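Local coordinates for protein aldo-keto reductase family 1 member C1 (Caenorhabditis elegans, PDB 1QWK) that probably reduces aldehyde groups, such as those of aldoses, with NADPH as an aldo-keto reductase built on a TIM barrel, at residues Pro262-Gln266 / Glu267-Lys271; Phe279-Thr282 / Glu283-Ala287; Asp228-Gln232 / Asn233-Leu237; His187-Phe190 / Cys191-His194. One frame throughout, in Å; residues are numbered along the deposited sequence.

Contact 1 of 4, residues Pro262-Gln266 / Glu267-Lys271; sequences PKSIQ and ENRIK
Gln266 lies alongside Arg269, both side chains pointing the same way, and its amide oxygen sits over one face of the guanidinium. Gln266 OE1 comes within 2.8 Å of Arg269 NE, but from above the flat group, where the N-H does not aim; the closeness is best read as electrostatic. The amide and guanidinium planes are turned 37° apart. Arg269 carries CG anti to its carbonyl carbon (chi1 -59°) and then runs extended to NE, which keeps its methylenes beside the glutamine. At the root of the same side chain, Arg269 CB packs on Ser264 CB at 3.6 Å.

Gln266 is the N-cap residue, and its own carbonyl opens the helix: Ile270 N donates to Gln266 O at 2.8 Å. Ile270 then reaches back under the loop, with CG1 3.5 Å from Ser264 O and CD1 3.5 Å from Ile265 O.

This surface turn leads from the barrel strand 259-261 into helix 267-274. Pro262 is still bonded through its backbone to Gly22, Ile270 packs on Ala34 and Ala38 of helix 28-41, and Ile265 leans on Glu30 of that same helix.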
# COMPACT_ATOMS: atom_id res chain seq x y z
N PRO A 262 0.79 6.60 -2.45
CA PRO A 262 1.20 7.04 -3.79
C PRO A 262 2.62 6.52 -4.09
O PRO A 262 3.50 6.61 -3.23
CB PRO A 262 1.12 8.56 -3.70
CG PRO A 262 1.36 8.84 -2.23
CD PRO A 262 0.52 7.76 -1.58
N LYS A 263 2.82 6.00 -5.30
CA LYS A 263 4.10 5.42 -5.73
C LYS A 263 5.14 6.39 -6.31
O LYS A 263 6.30 6.02 -6.51
CB LYS A 263 3.86 4.31 -6.76
CG LYS A 263 3.30 4.82 -8.09
CD LYS A 263 3.24 3.72 -9.15
CE LYS A 263 2.66 4.23 -10.46
NZ LYS A 263 2.64 3.17 -11.52
N SER A 264 4.72 7.62 -6.59
CA SER A 264 5.62 8.62 -7.16
C SER A 264 7.00 8.59 -6.52
O SER A 264 7.13 8.44 -5.30
CB SER A 264 5.00 10.01 -6.99
OG SER A 264 3.74 10.09 -7.64
N ILE A 265 8.04 8.71 -7.34
CA ILE A 265 9.42 8.70 -6.85
C ILE A 265 10.13 10.01 -7.17
O ILE A 265 11.19 10.30 -6.64
CB ILE A 265 10.23 7.55 -7.48
CG1 ILE A 265 10.36 7.75 -8.99
CG2 ILE A 265 9.56 6.22 -7.19
CD1 ILE A 265 11.25 6.73 -9.67
N GLN A 266 9.53 10.80 -8.06
CA GLN A 266 10.09 12.08 -8.45
C GLN A 266 9.84 13.10 -7.34
O GLN A 266 8.74 13.17 -6.79
CB GLN A 266 9.45 12.56 -9.75
CG GLN A 266 9.77 11.68 -10.95
CD GLN A 266 8.89 11.97 -12.14
OE1 GLN A 266 7.72 11.59 -12.17
NE2 GLN A 266 9.44 12.67 -13.13
N GLU A 267 10.86 13.89 -7.02
CA GLU A 267 10.78 14.90 -5.97
C GLU A 267 9.54 15.78 -6.03
O GLU A 267 8.85 15.97 -5.03
CB GLU A 267 12.03 15.77 -5.98
CG GLU A 267 12.01 16.91 -4.97
CD GLU A 267 13.33 17.68 -4.93
OE1 GLU A 267 13.78 18.15 -6.00
OE2 GLU A 267 13.90 17.82 -3.83
N ASN A 268 9.25 16.33 -7.21
CA ASN A 268 8.09 17.20 -7.36
C ASN A 268 6.77 16.48 -7.17
O ASN A 268 5.82 17.05 -6.64
CB ASN A 268 8.11 17.89 -8.73
CG ASN A 268 9.24 18.89 -8.85
OD1 ASN A 268 9.37 19.79 -8.02
ND2 ASN A 268 10.05 18.75 -9.89
N ARG A 269 6.70 15.23 -7.61
CA ARG A 269 5.46 14.47 -7.46
C ARG A 269 5.26 14.05 -6.01
O ARG A 269 4.13 14.04 -5.51
CB ARG A 269 5.46 13.26 -8.39
CG ARG A 269 5.61 13.65 -9.85
CD ARG A 269 5.02 12.60 -10.77
NE ARG A 269 5.29 12.92 -12.17
CZ ARG A 269 4.71 12.30 -13.20
NH1 ARG A 269 3.83 11.34 -12.98
NH2 ARG A 269 5.02 12.66 -14.44
N ILE A 270 6.35 13.70 -5.34
CA ILE A 270 6.27 13.31 -3.93
C ILE A 270 5.72 14.49 -3.13
O ILE A 270 4.89 14.32 -2.24
CB ILE A 270 7.66 12.90 -3.37
CG1 ILE A 270 8.11 11.59 -4.02
CG2 ILE A 270 7.59 12.75 -1.85
CD1 ILE A 270 9.51 11.14 -3.64
N LYS A 271 6.17 15.69 -3.47
CA LYS A 271 5.70 16.88 -2.77
C LYS A 271 4.26 17.19 -3.15
O LYS A 271 3.45 17.57 -2.30
CB LYS A 271 6.59 18.08 -3.10
CG LYS A 271 7.99 18.00 -2.52
CD LYS A 271 8.80 19.23 -2.90
CE LYS A 271 10.20 19.20 -2.31
NZ LYS A 271 10.98 20.39 -2.76

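Contact 2 of 4, residues Phe279-Thr282 / Glu283-Ala287; sequences FSLT and EEDIA
Thr282 and Asp285 grip each other in a capping box, each side chain bonded to the other's backbone N-H. Asp285 N donates to Thr282 OG1 at 3.2 Å, and in return Thr282 N donates to Asp285 OD2 at 3.0 Å. The second bond is close to straight (171°), and OD2 is met on its anti side, the donor standing 30° out of the carboxylate plane. Thr282 holds OG1 between its backbone N and carbonyl carbon (chi1 65°), which turns the hydroxyl in over the first turn. A weak, unsettled bond may also run from OG1 to OD2. Replacing Asp285 by an alanine would probably leave the N-H of Thr282 without its carboxylate mate and the loop freer to swing off the helix end.

One bond of the ordinary helical kind joins the backbones: Ile286 N to Thr282 O, 3.0 Å.

Water extends the polar network, bridging Thr282 OG1 at 2.7 Å and Glu284 OE1, to which it donates.

Apolar contact is slighter. Leu281 crosses Asp285 at about a right angle, CB to CB 4.0 Å, and its CB also lies 4.3 Å from Ile286 CG1.

The box starts helix 283-289 at the surface, after the loop that follows helix 267-274. Helix 245-255 backs this loop: Asp255 accepts a hydrogen bond from Leu281 N, Arg251 touches Phe279 and Leu281, and Tyr252 meets Ile286.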
# COMPACT_ATOMS: atom_id res chain seq x y z
N PHE A 279 -8.26 20.57 1.76
CA PHE A 279 -9.63 20.45 1.26
C PHE A 279 -10.16 19.05 1.57
O PHE A 279 -9.41 18.20 2.03
CB PHE A 279 -9.70 20.72 -0.25
CG PHE A 279 -9.18 19.58 -1.11
CD1 PHE A 279 -10.00 19.03 -2.10
CD2 PHE A 279 -7.88 19.12 -0.99
CE1 PHE A 279 -9.52 18.02 -2.95
CE2 PHE A 279 -7.39 18.11 -1.83
CZ PHE A 279 -8.21 17.57 -2.81
N SER A 280 -11.45 18.83 1.33
CA SER A 280 -12.06 17.53 1.56
C SER A 280 -13.24 17.34 0.61
O SER A 280 -13.81 18.32 0.10
CB SER A 280 -12.54 17.40 3.01
OG SER A 280 -13.63 18.27 3.26
N LEU A 281 -13.61 16.09 0.39
CA LEU A 281 -14.72 15.75 -0.50
C LEU A 281 -15.95 15.30 0.27
O LEU A 281 -15.87 14.48 1.18
CB LEU A 281 -14.28 14.66 -1.48
CG LEU A 281 -13.09 15.02 -2.37
CD1 LEU A 281 -12.81 13.87 -3.34
CD2 LEU A 281 -13.37 16.30 -3.13
N THR A 282 -17.10 15.84 -0.11
CA THR A 282 -18.37 15.49 0.52
C THR A 282 -18.92 14.22 -0.13
O THR A 282 -18.40 13.78 -1.15
CB THR A 282 -19.42 16.59 0.32
OG1 THR A 282 -19.72 16.69 -1.08
CG2 THR A 282 -18.88 17.93 0.81
N GLU A 283 -19.97 13.66 0.46
CA GLU A 283 -20.59 12.46 -0.09
C GLU A 283 -21.07 12.73 -1.51
O GLU A 283 -20.98 11.86 -2.38
CB GLU A 283 -21.78 12.03 0.77
CG GLU A 283 -21.41 11.53 2.16
CD GLU A 283 -22.64 11.26 3.03
OE1 GLU A 283 -23.59 10.62 2.54
OE2 GLU A 283 -22.64 11.69 4.20
N GLU A 284 -21.57 13.94 -1.75
CA GLU A 284 -22.05 14.32 -3.07
C GLU A 284 -20.89 14.31 -4.07
O GLU A 284 -21.03 13.81 -5.19
CB GLU A 284 -22.67 15.72 -3.04
CG GLU A 284 -23.28 16.14 -4.37
CD GLU A 284 -23.66 17.60 -4.41
OE1 GLU A 284 -22.75 18.45 -4.34
OE2 GLU A 284 -24.87 17.90 -4.51
N ASP A 285 -19.76 14.87 -3.66
CA ASP A 285 -18.57 14.92 -4.51
C ASP A 285 -18.12 13.51 -4.87
O ASP A 285 -17.78 13.22 -6.02
CB ASP A 285 -17.40 15.63 -3.81
CG ASP A 285 -17.66 17.11 -3.57
OD1 ASP A 285 -18.31 17.76 -4.41
OD2 ASP A 285 -17.20 17.62 -2.53
N ILE A 286 -18.09 12.64 -3.87
CA ILE A 286 -17.68 11.25 -4.06
C ILE A 286 -18.61 10.55 -5.05
O ILE A 286 -18.15 9.87 -5.98
CB ILE A 286 -17.66 10.47 -2.72
CG1 ILE A 286 -16.60 11.06 -1.79
CG2 ILE A 286 -17.37 9.00 -2.97
CD1 ILE A 286 -16.55 10.41 -0.42
N ALA A 287 -19.91 10.73 -4.86
CA ALA A 287 -20.90 10.11 -5.74
C ALA A 287 -20.72 10.59 -7.18
O ALA A 287 -20.80 9.80 -8.12
CB ALA A 287 -22.31 10.45 -5.25
O HOH W 1 -20.94 18.99 -1.81

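Contact 3 of 4, residues Asp228-Gln232 / Asn233-Leu237; sequences DLQDQ and NVLAL
Gln232 and Leu235 bury the most surface where the chain passes from a short 3-10 segment into helix 232-241, with Asn233 next. Gln232 meets the following turn through its carbonyl: Gln232 O accepts from Ala236 N at 3.0 Å, and Ala236 CB touches the same oxygen.

Leu235 folds back over the incoming chain. Its backbone N bonds to Asp231 O at 2.9 Å, while the two methyls separate: Leu235 CD2 lies 3.4 Å from Leu229 O, and Leu235 CD1 lies 3.6 Å from Gln230 O.

Asn233 takes part through its backbone N-H, received by the N-cap residue Asp231. The aspartate CG stands anti to its backbone N (chi1 177°), a setting that swings OD2 under the first turn. There Val234 N donates to Asp231 OD2 at 3.0 Å, through the lone pair facing away from OD1, and Asn233 N adds a weak bond to OD2, bent to 119°. The other oxygen, OD1, is taken by the hydroxyl of Tyr181. Asp231 CB rests 3.6 Å from Val234 CG2.

An alanine here, in place of Asp231, would remove the carboxylate and would probably leave the N-H groups of Val234 and Asn233 and the hydroxyl of Tyr181 without their shared acceptor. Chemically, a buried carboxylate is divided between helix N-H groups and a tyrosine hydroxyl; those donors, together with the positive end of the helix dipole, are likely to favour its ionised form.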
# COMPACT_ATOMS: atom_id res chain seq x y z
N ASP A 228 -8.14 7.04 -14.69
CA ASP A 228 -8.77 7.74 -13.57
C ASP A 228 -8.41 9.22 -13.63
O ASP A 228 -9.25 10.09 -13.38
CB ASP A 228 -8.27 7.18 -12.23
CG ASP A 228 -8.28 5.67 -12.15
OD1 ASP A 228 -7.74 5.00 -13.06
OD2 ASP A 228 -8.82 5.14 -11.15
N LEU A 229 -7.15 9.51 -13.93
CA LEU A 229 -6.66 10.89 -13.99
C LEU A 229 -7.31 11.74 -15.08
O LEU A 229 -7.28 12.97 -15.00
CB LEU A 229 -5.14 10.90 -14.17
CG LEU A 229 -4.32 10.51 -12.94
CD1 LEU A 229 -2.90 10.12 -13.35
CD2 LEU A 229 -4.30 11.67 -11.95
N GLN A 230 -7.89 11.10 -16.09
CA GLN A 230 -8.52 11.83 -17.18
C GLN A 230 -10.04 11.79 -17.12
O GLN A 230 -10.71 12.24 -18.05
CB GLN A 230 -8.06 11.28 -18.53
CG GLN A 230 -6.58 11.47 -18.82
CD GLN A 230 -6.15 12.92 -18.77
OE1 GLN A 230 -6.92 13.82 -19.10
NE2 GLN A 230 -4.90 13.15 -18.38
N ASP A 231 -10.59 11.24 -16.03
CA ASP A 231 -12.04 11.16 -15.86
C ASP A 231 -12.60 12.58 -15.91
O ASP A 231 -12.06 13.49 -15.28
CB ASP A 231 -12.38 10.52 -14.51
CG ASP A 231 -13.88 10.47 -14.26
OD1 ASP A 231 -14.53 9.50 -14.68
OD2 ASP A 231 -14.40 11.43 -13.65
N GLN A 232 -13.69 12.77 -16.65
CA GLN A 232 -14.30 14.09 -16.79
C GLN A 232 -14.68 14.72 -15.46
O GLN A 232 -14.47 15.91 -15.25
CB GLN A 232 -15.54 14.01 -17.70
CG GLN A 232 -16.08 15.37 -18.13
CD GLN A 232 -16.96 16.04 -17.08
OE1 GLN A 232 -17.25 17.24 -17.17
NE2 GLN A 232 -17.40 15.27 -16.09
N ASN A 233 -15.26 13.92 -14.57
CA ASN A 233 -15.67 14.42 -13.27
C ASN A 233 -14.46 14.78 -12.41
O ASN A 233 -14.50 15.74 -11.64
CB ASN A 233 -16.56 13.40 -12.57
CG ASN A 233 -17.89 13.19 -13.29
OD1 ASN A 233 -18.37 12.07 -13.42
ND2 ASN A 233 -18.48 14.29 -13.76
N VAL A 234 -13.39 14.00 -12.54
CA VAL A 234 -12.16 14.27 -11.79
C VAL A 234 -11.57 15.61 -12.24
O VAL A 234 -11.23 16.47 -11.42
CB VAL A 234 -11.11 13.16 -12.00
CG1 VAL A 234 -9.76 13.61 -11.41
CG2 VAL A 234 -11.57 11.88 -11.31
N LEU A 235 -11.46 15.79 -13.56
CA LEU A 235 -10.92 17.02 -14.13
C LEU A 235 -11.77 18.23 -13.74
O LEU A 235 -11.24 19.31 -13.48
CB LEU A 235 -10.85 16.91 -15.66
CG LEU A 235 -9.93 15.81 -16.19
CD1 LEU A 235 -10.02 15.74 -17.71
CD2 LEU A 235 -8.49 16.08 -15.76
N ALA A 236 -13.09 18.04 -13.70
CA ALA A 236 -14.01 19.11 -13.34
C ALA A 236 -13.83 19.51 -11.88
O ALA A 236 -13.82 20.70 -11.55
CB ALA A 236 -15.45 18.67 -13.58
N LEU A 237 -13.70 18.52 -11.00
CA LEU A 237 -13.53 18.80 -9.58
C LEU A 237 -12.16 19.41 -9.31
O LEU A 237 -12.00 20.24 -8.41
CB LEU A 237 -13.71 17.52 -8.76
CG LEU A 237 -13.65 17.67 -7.24
CD1 LEU A 237 -14.69 18.68 -6.76
CD2 LEU A 237 -13.88 16.31 -6.58

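Contact 4 of 4, residues His187-Phe190 / Cys191-His194; sequences HVDF and CKKH
With CG anti to its backbone N (chi1 -175°), His187 lays its ring beneath Cys191, whose SG turns anti to its own carbonyl carbon (chi1 -71°) and settles over one face. Cys191 SG stands 3.8 Å from the centroid of the His187 ring, close to the ring normal and nearest to NE2. Neither ring nitrogen depends on this contact: NE2 is bonded to Ser174 and ND1 to Asn157, which fix the rotation of the imidazole that receives the sulfur.

One turn further along, Phe190 and His194 bring their rings together obliquely, with centroids 4.6 Å apart and planes at 55°. His194 CD2 and NE2 both approach Phe190 CE1 at 3.4 Å, and CD2 lies above the phenyl face, displaced toward its rim. Phe190 O receives His194 N in a longer bond of 3.3 Å as the helix runs out.

On another side, Val188 and Lys192 lie alongside each other, Val188 CG1 being pressed to 3.5 Å from Lys192 CE, a tight fit for two carbons. The backbone bond below them, Lys192 N to Val188 O, measures 2.9 Å.

Helix 185-193 belongs to the beta-alpha-beta unit of strands 173-177 and 197-201, and His187 and Cys191 both meet the first of these strands. The chemistry differs by side: with both imidazole nitrogens engaged in the ring plane's own bonds, a ring face is left for the sulfur, while Lys192 packs through its methylenes and carries its amino group away from the valine.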
# COMPACT_ATOMS: atom_id res chain seq x y z
N HIS A 187 -15.24 -4.63 -0.38
CA HIS A 187 -14.13 -4.89 0.54
C HIS A 187 -14.06 -3.86 1.66
O HIS A 187 -13.90 -4.22 2.82
CB HIS A 187 -12.80 -4.93 -0.22
CG HIS A 187 -11.64 -5.32 0.63
ND1 HIS A 187 -11.52 -6.56 1.21
CD2 HIS A 187 -10.53 -4.63 0.99
CE1 HIS A 187 -10.39 -6.63 1.89
NE2 HIS A 187 -9.77 -5.47 1.77
N VAL A 188 -14.17 -2.58 1.30
CA VAL A 188 -14.11 -1.52 2.30
C VAL A 188 -15.24 -1.66 3.31
O VAL A 188 -15.03 -1.49 4.51
CB VAL A 188 -14.16 -0.12 1.63
CG1 VAL A 188 -14.18 0.98 2.69
CG2 VAL A 188 -12.95 0.06 0.73
N ASP A 189 -16.45 -1.96 2.84
CA ASP A 189 -17.57 -2.12 3.76
C ASP A 189 -17.33 -3.31 4.68
O ASP A 189 -17.63 -3.25 5.87
CB ASP A 189 -18.88 -2.30 2.98
CG ASP A 189 -19.32 -1.01 2.31
OD1 ASP A 189 -19.22 0.05 2.96
OD2 ASP A 189 -19.78 -1.06 1.15
N PHE A 190 -16.77 -4.39 4.13
CA PHE A 190 -16.46 -5.58 4.92
C PHE A 190 -15.46 -5.23 6.01
O PHE A 190 -15.64 -5.60 7.17
CB PHE A 190 -15.88 -6.66 4.02
CG PHE A 190 -15.33 -7.85 4.76
CD1 PHE A 190 -16.18 -8.84 5.23
CD2 PHE A 190 -13.97 -7.95 5.01
CE1 PHE A 190 -15.67 -9.94 5.93
CE2 PHE A 190 -13.45 -9.04 5.70
CZ PHE A 190 -14.30 -10.04 6.17
N CYS A 191 -14.39 -4.54 5.64
CA CYS A 191 -13.35 -4.17 6.60
C CYS A 191 -13.88 -3.24 7.69
O CYS A 191 -13.51 -3.38 8.85
CB CYS A 191 -12.17 -3.51 5.87
SG CYS A 191 -11.18 -4.66 4.88
N LYS A 192 -14.73 -2.29 7.31
CA LYS A 192 -15.30 -1.37 8.28
C LYS A 192 -16.09 -2.14 9.32
O LYS A 192 -16.02 -1.85 10.52
CB LYS A 192 -16.20 -0.35 7.58
CG LYS A 192 -15.46 0.70 6.77
CD LYS A 192 -16.43 1.59 6.00
CE LYS A 192 -15.70 2.73 5.29
NZ LYS A 192 -15.13 3.73 6.24
N LYS A 193 -16.84 -3.14 8.87
CA LYS A 193 -17.65 -3.96 9.77
C LYS A 193 -16.82 -4.70 10.81
O LYS A 193 -17.27 -4.90 11.93
CB LYS A 193 -18.47 -4.97 8.98
CG LYS A 193 -19.65 -4.38 8.22
CD LYS A 193 -20.54 -5.49 7.67
CE LYS A 193 -21.79 -4.94 7.00
NZ LYS A 193 -21.48 -4.12 5.80
N HIS A 194 -15.61 -5.10 10.43
CA HIS A 194 -14.73 -5.84 11.33
C HIS A 194 -13.59 -4.99 11.90
O HIS A 194 -12.59 -5.52 12.37
CB HIS A 194 -14.15 -7.06 10.61
CG HIS A 194 -15.19 -8.02 10.14
ND1 HIS A 194 -15.85 -8.87 11.00
CD2 HIS A 194 -15.72 -8.23 8.91
CE1 HIS A 194 -16.75 -9.57 10.32
NE2 HIS A 194 -16.69 -9.20 9.05

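From the N terminus, contact 4 comes first, at the end of helix 185-193 between two barrel strands. Contact 3 follows, turning the chain into helix 232-241; contact 1 leads from strand 259-261 into helix 267-274, and contact 2 starts the next helix, 283-289. Each joins consecutive segments and closes before the next opens, so none nest or cross. Three mark helix starts and one a helix end. Contacts 2 and 3 touch directly, Leu281 CD2 lying 3.5 Å from Leu237 CD2, which ties helix 232-241 to the loop before helix 283-289. Contacts 1 and 4 lie on opposite sides of the chain's centre, with centres about 30 Å apart.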